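Dipeptide Epimerase (Enterococcus faecalis V583, PDB 3JVA) belongs to the mandelate racemase/muconate lactonizing enzyme family of the enolase superfamily and binds a magnesium ion in its barrel-type C-terminal domain. Local coordinates at residues B[280-285]-B[311-316]; B[302-307]-B[317-322]. All coordinates share one frame; numbering follows the deposited sequence.

Contact 1: B[280-285]-B[311-316]; sequences ICETAG and QKNITR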
ATOM      1  N   ILE B 280       9.082 -23.546   0.220  1.00 18.64           N
ATOM      2  CA  ILE B 280       8.580 -22.177   0.238  1.00 18.80           C
ATOM      3  C   ILE B 280       9.711 -21.230  -0.160  1.00 18.78           C
ATOM      4  O   ILE B 280       9.524 -20.334  -0.990  1.00 19.20           O
ATOM      5  CB  ILE B 280       8.072 -21.786   1.643  1.00 19.99           C
ATOM      6  CG1 ILE B 280       6.758 -22.524   1.941  1.00 18.52           C
ATOM      7  CG2 ILE B 280       7.878 -20.268   1.729  1.00 20.53           C
ATOM      8  CD1 ILE B 280       6.341 -22.488   3.408  1.00 19.08           C
ATOM      9  N   CYS B 281      10.885 -21.439   0.429  1.00 17.59           N
ATOM     10  CA  CYS B 281      12.043 -20.593   0.139  1.00 18.89           C
ATOM     11  C   CYS B 281      12.492 -20.744  -1.311  1.00 20.09           C
ATOM     12  O   CYS B 281      12.727 -19.753  -2.009  1.00 18.93           O
ATOM     13  CB  CYS B 281      13.201 -20.944   1.077  1.00 17.63           C
ATOM     14  SG  CYS B 281      12.944 -20.476   2.802  1.00 21.15           S
ATOM     15  N   GLU B 282      12.617 -21.989  -1.760  1.00 19.39           N
ATOM     16  CA  GLU B 282      13.040 -22.269  -3.123  1.00 20.89           C
ATOM     17  C   GLU B 282      12.115 -21.571  -4.119  1.00 19.95           C
ATOM     18  O   GLU B 282      12.571 -20.973  -5.088  1.00 20.70           O
ATOM     19  CB  GLU B 282      13.042 -23.783  -3.356  1.00 21.48           C
ATOM     20  CG  GLU B 282      13.487 -24.225  -4.735  1.00 26.66           C
ATOM     21  CD  GLU B 282      13.655 -25.733  -4.817  1.00 27.37           C
ATOM     22  OE1 GLU B 282      12.749 -26.457  -4.359  1.00 34.17           O
ATOM     23  OE2 GLU B 282      14.687 -26.193  -5.344  1.00 34.80           O
ATOM     24  N   THR B 283      10.813 -21.643  -3.868  1.00 19.66           N
ATOM     25  CA  THR B 283       9.829 -21.016  -4.739  1.00 20.35           C
ATOM     26  C   THR B 283      10.015 -19.499  -4.771  1.00 19.35           C
ATOM     27  O   THR B 283       9.829 -18.858  -5.810  1.00 20.08           O
ATOM     28  CB  THR B 283       8.413 -21.378  -4.271  1.00 19.63           C
ATOM     29  OG1 THR B 283       8.262 -22.798  -4.340  1.00 18.12           O
ATOM     30  CG2 THR B 283       7.360 -20.723  -5.147  1.00 21.22           C
ATOM     31  N   ALA B 284      10.413 -18.935  -3.635  1.00 20.05           N
ATOM     32  CA  ALA B 284      10.645 -17.499  -3.521  1.00 21.43           C
ATOM     33  C   ALA B 284      12.035 -17.092  -4.023  1.00 23.75           C
ATOM     34  O   ALA B 284      12.368 -15.906  -4.048  1.00 25.04           O
ATOM     35  CB  ALA B 284      10.472 -17.070  -2.071  1.00 19.67           C
ATOM     36  N   GLY B 285      12.844 -18.073  -4.411  1.00 21.92           N
ATOM     37  CA  GLY B 285      14.184 -17.782  -4.901  1.00 22.84           C
ATOM     38  C   GLY B 285      15.185 -17.513  -3.788  1.00 23.31           C
ATOM     39  O   GLY B 285      16.190 -16.824  -3.985  1.00 23.77           O
ATOM     40  N   GLN B 311      18.014 -32.292  -0.889  1.00 17.92           N
ATOM     41  CA  GLN B 311      17.388 -31.091  -1.447  1.00 16.81           C
ATOM     42  C   GLN B 311      18.353 -30.087  -2.075  1.00 18.32           C
ATOM     43  O   GLN B 311      19.242 -29.573  -1.412  1.00 19.62           O
ATOM     44  CB  GLN B 311      16.576 -30.397  -0.352  1.00 19.11           C
ATOM     45  CG  GLN B 311      15.367 -31.201   0.137  1.00 20.53           C
ATOM     46  CD  GLN B 311      14.217 -31.166  -0.846  1.00 23.04           C
ATOM     47  OE1 GLN B 311      13.918 -32.157  -1.519  1.00 27.33           O
ATOM     48  NE2 GLN B 311      13.565 -30.015  -0.942  1.00 20.76           N
ATOM     49  N   LYS B 312      18.155 -29.803  -3.359  1.00 20.39           N
ATOM     50  CA  LYS B 312      19.006 -28.860  -4.079  1.00 21.59           C
ATOM     51  C   LYS B 312      19.075 -27.473  -3.442  1.00 22.09           C
ATOM     52  O   LYS B 312      20.149 -26.867  -3.370  1.00 21.26           O
ATOM     53  CB  LYS B 312      18.515 -28.725  -5.521  1.00 23.74           C
ATOM     54  CG  LYS B 312      19.176 -27.605  -6.309  1.00 28.07           C
ATOM     55  CD  LYS B 312      18.591 -27.513  -7.713  1.00 31.41           C
ATOM     56  CE  LYS B 312      19.137 -26.308  -8.462  1.00 34.32           C
ATOM     57  NZ  LYS B 312      20.617 -26.360  -8.566  1.00 39.20           N
ATOM     58  N   ASN B 313      17.934 -26.965  -2.980  1.00 19.54           N
ATOM     59  CA  ASN B 313      17.907 -25.627  -2.399  1.00 19.25           C
ATOM     60  C   ASN B 313      18.557 -25.470  -1.024  1.00 19.02           C
ATOM     61  O   ASN B 313      18.731 -24.344  -0.551  1.00 19.33           O
ATOM     62  CB  ASN B 313      16.473 -25.090  -2.365  1.00 18.74           C
ATOM     63  CG  ASN B 313      16.431 -23.589  -2.194  1.00 20.35           C
ATOM     64  OD1 ASN B 313      16.966 -22.843  -3.018  1.00 22.30           O
ATOM     65  ND2 ASN B 313      15.800 -23.134  -1.121  1.00 21.16           N
ATOM     66  N   ILE B 314      18.896 -26.574  -0.363  1.00 18.67           N
ATOM     67  CA  ILE B 314      19.588 -26.473   0.922  1.00 19.62           C
ATOM     68  C   ILE B 314      21.033 -26.518   0.453  1.00 21.03           C
ATOM     69  O   ILE B 314      21.627 -27.583   0.303  1.00 20.26           O
ATOM     70  CB  ILE B 314      19.265 -27.655   1.867  1.00 20.33           C
ATOM     71  CG1 ILE B 314      17.763 -27.660   2.196  1.00 20.41           C
ATOM     72  CG2 ILE B 314      20.052 -27.512   3.173  1.00 21.88           C
ATOM     73  CD1 ILE B 314      17.342 -28.768   3.162  1.00 20.68           C
ATOM     74  N   THR B 315      21.579 -25.333   0.210  1.00 20.80           N
ATOM     75  CA  THR B 315      22.917 -25.176  -0.338  1.00 22.09           C
ATOM     76  C   THR B 315      24.069 -25.031   0.637  1.00 22.40           C
ATOM     77  O   THR B 315      25.229 -25.071   0.227  1.00 23.50           O
ATOM     78  CB  THR B 315      22.941 -23.972  -1.266  1.00 22.64           C
ATOM     79  OG1 THR B 315      22.640 -22.797  -0.508  1.00 22.90           O
ATOM     80  CG2 THR B 315      21.906 -24.135  -2.362  1.00 21.26           C
ATOM     81  N   ARG B 316      23.752 -24.843   1.914  1.00 21.01           N
ATOM     82  CA  ARG B 316      24.767 -24.699   2.950  1.00 22.20           C
ATOM     83  C   ARG B 316      24.423 -25.597   4.128  1.00 22.20           C
ATOM     84  O   ARG B 316      23.256 -25.897   4.364  1.00 21.24           O
ATOM     85  CB  ARG B 316      24.842 -23.248   3.433  1.00 20.13           C
ATOM     86  CG  ARG B 316      25.293 -22.247   2.377  1.00 23.13           C
ATOM     87  CD  ARG B 316      25.449 -20.873   3.008  1.00 22.45           C
ATOM     88  NE  ARG B 316      26.015 -19.874   2.104  1.00 24.77           N
ATOM     89  CZ  ARG B 316      25.318 -19.153   1.231  1.00 25.53           C
ATOM     90  NH1 ARG B 316      24.003 -19.308   1.122  1.00 24.22           N
ATOM     91  NH2 ARG B 316      25.940 -18.254   0.476  1.00 24.94           N
TER
HETATM   92  O   HOH W   1      15.394 -28.045  -3.194  1.00 18.39           O
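In the TIM-type barrel domain, Glu-282 near the C-terminal end of helix 271-284 packs against Asn-313 in the type I turn 311-314 that starts strand 314-317. The two side chains run past each other in opposite directions: the Asn-313 amide reaches back over the helix backbone while the Glu-282 carboxylate reaches out to the turn, their planes 32° apart. Asn-313 CG lies 3.6 Å from Glu-282 CB, and Glu-282 OE2 lies 3.6 Å from Asn-313 CB. With its CG anti to the backbone N (chi1 -162°), Asn-313 sends ND2 to within 3.4 Å of Glu-282 N; both are donors, so this is packing and no bond. The amide nitrogen gives its hydrogens instead to Ile-286 O and Asn-278 OD1, which pin the buried amide beside the helix and the link to strand 287-290. Next to the turn, Lys-312 NZ forms a salt bridge with Glu-86 of the second subunit. Polar contact between the segments themselves runs through one water: it accepts from Asn-313 N at 2.8 Å and lies 2.9 Å from Glu-282 OE2, to which it can donate, although other acceptors compete for its protons.

Contact 2: B[302-307]-B[317-322]; sequences TAAAHL and ADLDAT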
ATOM      1  N   THR B 302      22.556 -36.668  11.543  1.00 18.81           N
ATOM      2  CA  THR B 302      22.397 -37.559  10.403  1.00 18.65           C
ATOM      3  C   THR B 302      21.112 -37.270   9.637  1.00 19.34           C
ATOM      4  O   THR B 302      21.113 -37.220   8.403  1.00 18.35           O
ATOM      5  CB  THR B 302      22.442 -39.029  10.867  1.00 20.30           C
ATOM      6  OG1 THR B 302      23.689 -39.258  11.540  1.00 19.46           O
ATOM      7  CG2 THR B 302      22.344 -39.978   9.673  1.00 18.20           C
ATOM      8  N   ALA B 303      20.020 -37.055  10.364  1.00 19.71           N
ATOM      9  CA  ALA B 303      18.750 -36.757   9.722  1.00 20.56           C
ATOM     10  C   ALA B 303      18.905 -35.483   8.891  1.00 19.62           C
ATOM     11  O   ALA B 303      18.518 -35.437   7.725  1.00 19.57           O
ATOM     12  CB  ALA B 303      17.653 -36.577  10.776  1.00 20.19           C
ATOM     13  N   ALA B 304      19.491 -34.455   9.494  1.00 19.60           N
ATOM     14  CA  ALA B 304      19.687 -33.189   8.796  1.00 19.30           C
ATOM     15  C   ALA B 304      20.577 -33.340   7.561  1.00 19.55           C
ATOM     16  O   ALA B 304      20.325 -32.712   6.534  1.00 19.90           O
ATOM     17  CB  ALA B 304      20.277 -32.150   9.755  1.00 19.33           C
ATOM     18  N   ALA B 305      21.609 -34.176   7.658  1.00 17.34           N
ATOM     19  CA  ALA B 305      22.527 -34.387   6.545  1.00 19.50           C
ATOM     20  C   ALA B 305      21.832 -35.062   5.362  1.00 18.58           C
ATOM     21  O   ALA B 305      22.064 -34.695   4.211  1.00 19.46           O
ATOM     22  CB  ALA B 305      23.732 -35.214   7.004  1.00 19.17           C
ATOM     23  N   HIS B 306      20.981 -36.046   5.639  1.00 19.38           N
ATOM     24  CA  HIS B 306      20.249 -36.720   4.568  1.00 19.06           C
ATOM     25  C   HIS B 306      19.337 -35.715   3.870  1.00 18.47           C
ATOM     26  O   HIS B 306      19.232 -35.705   2.648  1.00 20.32           O
ATOM     27  CB  HIS B 306      19.425 -37.884   5.136  1.00 18.61           C
ATOM     28  CG  HIS B 306      20.218 -39.141   5.329  1.00 19.77           C
ATOM     29  ND1 HIS B 306      20.263 -40.143   4.384  1.00 18.54           N
ATOM     30  CD2 HIS B 306      21.044 -39.530   6.329  1.00 20.40           C
ATOM     31  CE1 HIS B 306      21.081 -41.095   4.794  1.00 20.74           C
ATOM     32  NE2 HIS B 306      21.570 -40.748   5.971  1.00 21.76           N
ATOM     33  N   LEU B 307      18.678 -34.869   4.653  1.00 18.29           N
ATOM     34  CA  LEU B 307      17.794 -33.855   4.091  1.00 18.23           C
ATOM     35  C   LEU B 307      18.580 -32.850   3.245  1.00 19.02           C
ATOM     36  O   LEU B 307      18.177 -32.514   2.129  1.00 18.84           O
ATOM     37  CB  LEU B 307      17.071 -33.103   5.209  1.00 19.40           C
ATOM     38  CG  LEU B 307      16.181 -31.952   4.718  1.00 19.74           C
ATOM     39  CD1 LEU B 307      15.111 -32.482   3.758  1.00 20.46           C
ATOM     40  CD2 LEU B 307      15.542 -31.265   5.908  1.00 19.46           C
ATOM     41  N   ALA B 317      25.444 -26.022   4.866  1.00 21.73           N
ATOM     42  CA  ALA B 317      25.226 -26.876   6.024  1.00 21.00           C
ATOM     43  C   ALA B 317      26.173 -26.537   7.167  1.00 21.71           C
ATOM     44  O   ALA B 317      27.370 -26.328   6.961  1.00 22.89           O
ATOM     45  CB  ALA B 317      25.381 -28.340   5.627  1.00 23.29           C
ATOM     46  N   ASP B 318      25.614 -26.464   8.367  1.00 19.75           N
ATOM     47  CA  ASP B 318      26.367 -26.180   9.582  1.00 22.48           C
ATOM     48  C   ASP B 318      25.982 -27.336  10.498  1.00 20.73           C
ATOM     49  O   ASP B 318      25.233 -27.164  11.455  1.00 19.96           O
ATOM     50  CB  ASP B 318      25.929 -24.831  10.168  1.00 23.17           C
ATOM     51  CG  ASP B 318      26.609 -24.513  11.487  1.00 25.76           C
ATOM     52  OD1 ASP B 318      27.780 -24.908  11.664  1.00 25.01           O
ATOM     53  OD2 ASP B 318      25.976 -23.858  12.344  1.00 26.05           O
ATOM     54  N   LEU B 319      26.495 -28.519  10.173  1.00 20.97           N
ATOM     55  CA  LEU B 319      26.184 -29.743  10.916  1.00 21.14           C
ATOM     56  C   LEU B 319      27.465 -30.320  11.499  1.00 21.09           C
ATOM     57  O   LEU B 319      27.960 -31.345  11.040  1.00 21.59           O
ATOM     58  CB  LEU B 319      25.533 -30.751   9.965  1.00 19.76           C
ATOM     59  CG  LEU B 319      24.294 -30.238   9.224  1.00 20.03           C
ATOM     60  CD1 LEU B 319      23.885 -31.239   8.155  1.00 20.44           C
ATOM     61  CD2 LEU B 319      23.155 -30.002  10.216  1.00 21.15           C
ATOM     62  N   ASP B 320      27.972 -29.660  12.533  1.00 21.30           N
ATOM     63  CA  ASP B 320      29.231 -30.040  13.165  1.00 21.11           C
ATOM     64  C   ASP B 320      29.132 -30.578  14.588  1.00 22.66           C
ATOM     65  O   ASP B 320      30.153 -30.780  15.242  1.00 20.88           O
ATOM     66  CB  ASP B 320      30.152 -28.817  13.166  1.00 20.90           C
ATOM     67  CG  ASP B 320      29.572 -27.651  13.954  1.00 25.91           C
ATOM     68  OD1 ASP B 320      28.355 -27.666  14.263  1.00 24.33           O
ATOM     69  OD2 ASP B 320      30.329 -26.709  14.261  1.00 25.89           O
ATOM     70  N   ALA B 321      27.919 -30.824  15.072  1.00 21.51           N
ATOM     71  CA  ALA B 321      27.757 -31.303  16.442  1.00 22.30           C
ATOM     72  C   ALA B 321      28.526 -32.580  16.793  1.00 21.80           C
ATOM     73  O   ALA B 321      29.061 -32.689  17.896  1.00 21.62           O
ATOM     74  CB  ALA B 321      26.274 -31.482  16.763  1.00 20.24           C
ATOM     75  N   THR B 322      28.599 -33.546  15.879  1.00 22.34           N
ATOM     76  CA  THR B 322      29.305 -34.783  16.210  1.00 22.82           C
ATOM     77  C   THR B 322      30.794 -34.574  16.441  1.00 24.62           C
ATOM     78  O   THR B 322      31.425 -35.349  17.165  1.00 24.49           O
ATOM     79  CB  THR B 322      29.132 -35.887  15.132  1.00 22.11           C
ATOM     80  OG1 THR B 322      29.791 -35.504  13.918  1.00 22.09           O
ATOM     81  CG2 THR B 322      27.652 -36.136  14.854  1.00 23.84           C
TER
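Leu-319 reaches across to helix 298-310 and sets its two methyl groups on Ala-304 and Ala-305. Its CG stands beside its own backbone N, anti to the carbonyl carbon (chi1 -55°), and chi2 of 171° carries CD1 on in an extended line from CA, while CD2 branches off to one side. The methyls therefore divide the helix surface between them. CD2 of Leu-319 touches the methyl of Ala-304, 3.6 Å from its CB. CD1 comes down on the backbone next to it, 3.7 Å from Ala-305 N and 3.8 Å from Ala-305 CA, and lies 4.1 Å from the CB atoms of both alanines. The small side chains of the two alanines leave the helix backbone within reach of the leucine. The side chains that meet are all apolar, no hydrogen bond crosses between the segments, and the three residues are buried. The contact belongs to the (β/α)7β-barrel, the modified TIM barrel of the enolase superfamily: segment 317-322 leaves the last parallel strand, 314-317, and folds against the helix that precedes that strand. Ile-290 of strand 287-290 touches both Leu-319 and Ala-304, and Ile-301, one turn earlier on the helix, also packs on Leu-319. The backbone of the leucine is held from the first barrel strand, where Thr-131 OG1 bonds to Leu-319 N. The Leu-319 side chain stays about 12 Å from the bound magnesium ion, which Asp-189, Glu-215 and Asp-240 hold. On the helix, Ala-304 directs its CB toward the loop, whereas the CB of Ala-305 stands to the side and meets the leucine through CD1 alone.

How the contacts relate
The four segments alternate along the chain, 280-285, 302-307, 311-316 and 317-322, so the two contacts interlock within one barrel domain, their centres about 17 Å apart. Contact 1 lies where strand 314-317 begins, and contact 2 follows its end, toward the side of the barrel where the magnesium ion is bound. Helix 298-310 leads directly into that strand, and the two contacts touch through it, Ile-314 CD1 lying 3.7 Å from Leu-307 CG. Strand 287-290 neighbours both. Together they fasten the turn before and the loop after the last parallel strand to helices 271-284 and 298-310, respectively; at the strand's end Ala-317 pairs with Asp-132 of strand 128-134, closing the barrel.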